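Local coordinates for protein ribokinase RBSK (Mycobacterium tuberculosis, PDB 3GO6) that probably phosphorylates ribose at O-5 with ATP and a divalent metal ion, giving ribose 5-phosphate for nucleotide synthesis and the pentose phosphate pathway, at residues G221-A235 and P265-A277. Sequence-based numbering, arbitrary orientation.
Sequences GARYVGADGVFEVPA and PAERLRALRRACA
Arg268 takes the carboxylate of Asp228 side-on: NE gives a nearly straight bond to OD2 (2.7 Å, 173°), while NH2 reaches the syn lone pair of OD1 at 2.9 Å. OD2 lies in the guanidinium plane and OD1 is tilted out of it, the two planes being 37° apart. A bend at chi3 turns the arginine head toward Asp228, and a water ties OD2 to Pro265 O in the first turn of the helix. Behind the carboxylate, Asp228 N donates to Tyr224 OH, which also bonds His212.

Further along, Leu272 CD1 lies obliquely against two rings, 4.0 Å from Phe231 CE1 and 4.1 Å from Tyr224 CD1. Leu269 CD1 touches the same Phe231 carbon. This is the beta hairpin 222-226/229-233, closed by a type I turn at the edge of the large sheet of the ribokinase fold; the 265-277 part of helix 265-282 packs across one face, running at 37° to strand 229-233. The two methyls of Val233 divide the helix face between them: CG2 meets Leu269 CD1 and Leu272 CB, whereas CG1, anti to the backbone N, lies 3.9 Å from both Arg273 CG and Cys276 SG. That sulfur also sits 3.7 Å from Gly221 CA; both residues belong to the ADP site seen for this protein, though no nucleotide is bound to this chain. Beside them, a second water bridges Pro234 O and Arg273 O.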
# COMPACT_ATOMS: atom_id res chain seq x y z
N GLY A 221 15.77 -1.78 25.16
CA GLY A 221 16.69 -0.68 24.88
C GLY A 221 17.72 -1.05 23.82
O GLY A 221 17.38 -1.21 22.64
N ALA A 222 18.97 -1.17 24.24
CA ALA A 222 20.07 -1.46 23.33
C ALA A 222 21.23 -2.14 24.04
O ALA A 222 21.40 -1.99 25.25
CB ALA A 222 20.55 -0.16 22.63
N ARG A 223 21.99 -2.91 23.27
CA ARG A 223 23.21 -3.58 23.69
C ARG A 223 24.37 -2.85 22.98
O ARG A 223 24.26 -2.53 21.80
CB ARG A 223 23.13 -5.02 23.18
CG ARG A 223 24.06 -6.02 23.73
CD ARG A 223 23.53 -7.45 23.47
NE ARG A 223 23.38 -7.84 22.05
CZ ARG A 223 24.39 -8.15 21.24
NH1 ARG A 223 25.64 -8.07 21.66
NH2 ARG A 223 24.16 -8.52 19.99
N TYR A 224 25.45 -2.58 23.70
CA TYR A 224 26.66 -2.01 23.11
C TYR A 224 27.81 -3.04 23.10
O TYR A 224 28.03 -3.72 24.11
CB TYR A 224 27.07 -0.75 23.87
CG TYR A 224 28.42 -0.19 23.49
CD1 TYR A 224 28.53 0.93 22.65
CD2 TYR A 224 29.61 -0.77 23.97
CE1 TYR A 224 29.75 1.44 22.29
CE2 TYR A 224 30.85 -0.25 23.62
CZ TYR A 224 30.92 0.85 22.78
OH TYR A 224 32.13 1.37 22.43
N VAL A 225 28.49 -3.15 21.96
CA VAL A 225 29.74 -3.92 21.85
C VAL A 225 30.77 -3.04 21.13
O VAL A 225 30.53 -2.57 20.01
CB VAL A 225 29.58 -5.22 21.04
CG1 VAL A 225 30.86 -6.08 21.12
CG2 VAL A 225 28.37 -6.03 21.50
N GLY A 226 31.92 -2.81 21.78
CA GLY A 226 33.00 -2.09 21.11
C GLY A 226 34.10 -1.64 22.04
O GLY A 226 34.33 -2.26 23.09
N ALA A 227 34.75 -0.54 21.67
CA ALA A 227 35.89 -0.01 22.41
C ALA A 227 35.60 0.25 23.89
O ALA A 227 36.53 0.23 24.70
CB ALA A 227 36.41 1.27 21.74
N ASP A 228 34.34 0.52 24.23
CA ASP A 228 33.95 0.77 25.62
C ASP A 228 33.60 -0.51 26.37
O ASP A 228 33.18 -0.46 27.52
CB ASP A 228 32.77 1.75 25.69
CG ASP A 228 33.14 3.17 25.27
OD1 ASP A 228 34.35 3.48 25.18
OD2 ASP A 228 32.21 3.97 25.03
N GLY A 229 33.77 -1.65 25.72
CA GLY A 229 33.41 -2.94 26.30
C GLY A 229 32.08 -3.48 25.80
O GLY A 229 31.75 -3.33 24.62
N VAL A 230 31.34 -4.11 26.71
CA VAL A 230 30.10 -4.81 26.41
C VAL A 230 29.12 -4.51 27.54
O VAL A 230 29.41 -4.81 28.70
CB VAL A 230 30.32 -6.35 26.27
CG1 VAL A 230 28.99 -7.11 26.17
CG2 VAL A 230 31.21 -6.67 25.07
N PHE A 231 27.99 -3.88 27.21
CA PHE A 231 26.97 -3.55 28.20
C PHE A 231 25.61 -3.33 27.55
O PHE A 231 25.49 -3.27 26.31
CB PHE A 231 27.36 -2.35 29.08
CG PHE A 231 27.66 -1.07 28.31
CD1 PHE A 231 26.64 -0.17 27.99
CD2 PHE A 231 28.98 -0.75 27.96
CE1 PHE A 231 26.92 1.01 27.29
CE2 PHE A 231 29.27 0.43 27.25
CZ PHE A 231 28.24 1.31 26.92
N GLU A 232 24.58 -3.24 28.39
CA GLU A 232 23.23 -2.97 27.93
C GLU A 232 22.75 -1.65 28.50
O GLU A 232 23.23 -1.19 29.55
CB GLU A 232 22.29 -4.15 28.25
CG GLU A 232 22.77 -5.48 27.65
CD GLU A 232 21.66 -6.49 27.36
OE1 GLU A 232 20.53 -6.32 27.88
OE2 GLU A 232 21.94 -7.46 26.60
N VAL A 233 21.84 -1.01 27.78
CA VAL A 233 21.26 0.27 28.19
C VAL A 233 19.75 0.09 28.10
O VAL A 233 19.23 -0.14 26.99
CB VAL A 233 21.72 1.44 27.28
CG1 VAL A 233 21.09 2.75 27.74
CG2 VAL A 233 23.25 1.58 27.27
N PRO A 234 19.04 0.14 29.25
CA PRO A 234 17.58 -0.01 29.26
C PRO A 234 16.80 1.20 28.72
O PRO A 234 17.31 2.33 28.70
CB PRO A 234 17.26 -0.20 30.76
CG PRO A 234 18.31 0.56 31.45
CD PRO A 234 19.57 0.28 30.62
N ALA A 235 15.57 0.93 28.29
CA ALA A 235 14.64 1.98 27.88
C ALA A 235 13.58 2.13 28.96
O ALA A 235 13.32 1.18 29.68
CB ALA A 235 13.98 1.59 26.55
N PRO A 265 33.75 7.79 26.93
CA PRO A 265 32.73 6.81 27.28
C PRO A 265 31.45 7.40 27.89
O PRO A 265 30.37 6.84 27.67
CB PRO A 265 33.44 5.91 28.29
CG PRO A 265 34.90 6.07 27.98
CD PRO A 265 35.05 7.49 27.56
N ALA A 266 31.57 8.49 28.65
CA ALA A 266 30.44 9.09 29.36
C ALA A 266 29.50 9.80 28.40
O ALA A 266 28.28 9.77 28.57
CB ALA A 266 30.92 10.07 30.40
N GLU A 267 30.08 10.47 27.41
CA GLU A 267 29.32 11.13 26.36
C GLU A 267 28.60 10.11 25.49
O GLU A 267 27.45 10.33 25.11
CB GLU A 267 30.24 11.99 25.50
CG GLU A 267 30.80 13.23 26.18
CD GLU A 267 31.98 13.81 25.41
OE1 GLU A 267 32.93 13.05 25.11
OE2 GLU A 267 31.95 15.01 25.07
N ARG A 268 29.27 9.01 25.17
CA ARG A 268 28.64 7.92 24.42
C ARG A 268 27.49 7.28 25.20
O ARG A 268 26.40 7.04 24.63
CB ARG A 268 29.67 6.88 23.98
CG ARG A 268 30.63 7.40 22.89
CD ARG A 268 31.52 6.27 22.38
NE ARG A 268 32.61 5.95 23.30
CZ ARG A 268 33.82 6.52 23.25
NH1 ARG A 268 34.09 7.43 22.32
NH2 ARG A 268 34.75 6.17 24.13
N LEU A 269 27.70 7.00 26.49
CA LEU A 269 26.64 6.45 27.32
C LEU A 269 25.43 7.40 27.41
O LEU A 269 24.29 6.95 27.38
CB LEU A 269 27.16 6.07 28.72
CG LEU A 269 26.14 5.50 29.72
CD1 LEU A 269 25.57 4.17 29.23
CD2 LEU A 269 26.78 5.35 31.11
N ARG A 270 25.68 8.70 27.53
CA ARG A 270 24.59 9.68 27.58
C ARG A 270 23.79 9.68 26.26
O ARG A 270 22.57 9.76 26.27
CB ARG A 270 25.14 11.07 27.87
CG ARG A 270 24.09 12.16 27.95
CD ARG A 270 24.72 13.56 27.79
NE ARG A 270 23.68 14.58 27.57
CZ ARG A 270 23.28 15.02 26.38
NH1 ARG A 270 23.81 14.54 25.26
NH2 ARG A 270 22.32 15.93 26.30
N ALA A 271 24.49 9.58 25.13
CA ALA A 271 23.82 9.51 23.81
C ALA A 271 22.93 8.27 23.75
O ALA A 271 21.78 8.33 23.31
CB ALA A 271 24.87 9.49 22.69
N LEU A 272 23.47 7.14 24.19
CA LEU A 272 22.72 5.86 24.22
C LEU A 272 21.46 5.92 25.10
O LEU A 272 20.39 5.46 24.68
CB LEU A 272 23.63 4.69 24.62
CG LEU A 272 24.76 4.30 23.64
CD1 LEU A 272 25.87 3.55 24.36
CD2 LEU A 272 24.23 3.46 22.47
N ARG A 273 21.60 6.51 26.29
CA ARG A 273 20.45 6.69 27.20
C ARG A 273 19.35 7.54 26.56
O ARG A 273 18.17 7.20 26.65
CB ARG A 273 20.87 7.29 28.54
CG ARG A 273 21.54 6.25 29.44
CD ARG A 273 22.23 6.85 30.66
NE ARG A 273 22.81 5.78 31.47
CZ ARG A 273 23.66 5.95 32.49
NH1 ARG A 273 24.05 7.17 32.85
NH2 ARG A 273 24.11 4.89 33.15
N ARG A 274 19.74 8.64 25.94
CA ARG A 274 18.79 9.55 25.32
C ARG A 274 18.10 8.88 24.12
O ARG A 274 16.90 9.00 23.95
CB ARG A 274 19.48 10.85 24.91
CG ARG A 274 19.88 11.69 26.15
CD ARG A 274 20.58 13.00 25.80
NE ARG A 274 19.66 13.93 25.17
CZ ARG A 274 18.76 14.67 25.81
NH1 ARG A 274 18.65 14.59 27.14
NH2 ARG A 274 17.95 15.47 25.12
N ALA A 275 18.88 8.17 23.31
CA ALA A 275 18.34 7.47 22.14
C ALA A 275 17.35 6.39 22.59
O ALA A 275 16.27 6.24 22.00
CB ALA A 275 19.48 6.89 21.27
N CYS A 276 17.70 5.67 23.66
CA CYS A 276 16.80 4.64 24.21
C CYS A 276 15.49 5.24 24.70
O CYS A 276 14.41 4.72 24.40
CB CYS A 276 17.47 3.84 25.35
SG CYS A 276 18.57 2.54 24.77
N ALA A 277 15.57 6.36 25.42
CA ALA A 277 14.36 7.04 25.90
C ALA A 277 13.50 7.55 24.75
O ALA A 277 12.28 7.39 24.78
CB ALA A 277 14.71 8.20 26.86
O HOH W 1 30.08 4.28 26.89
O HOH W 2 17.08 5.53 28.64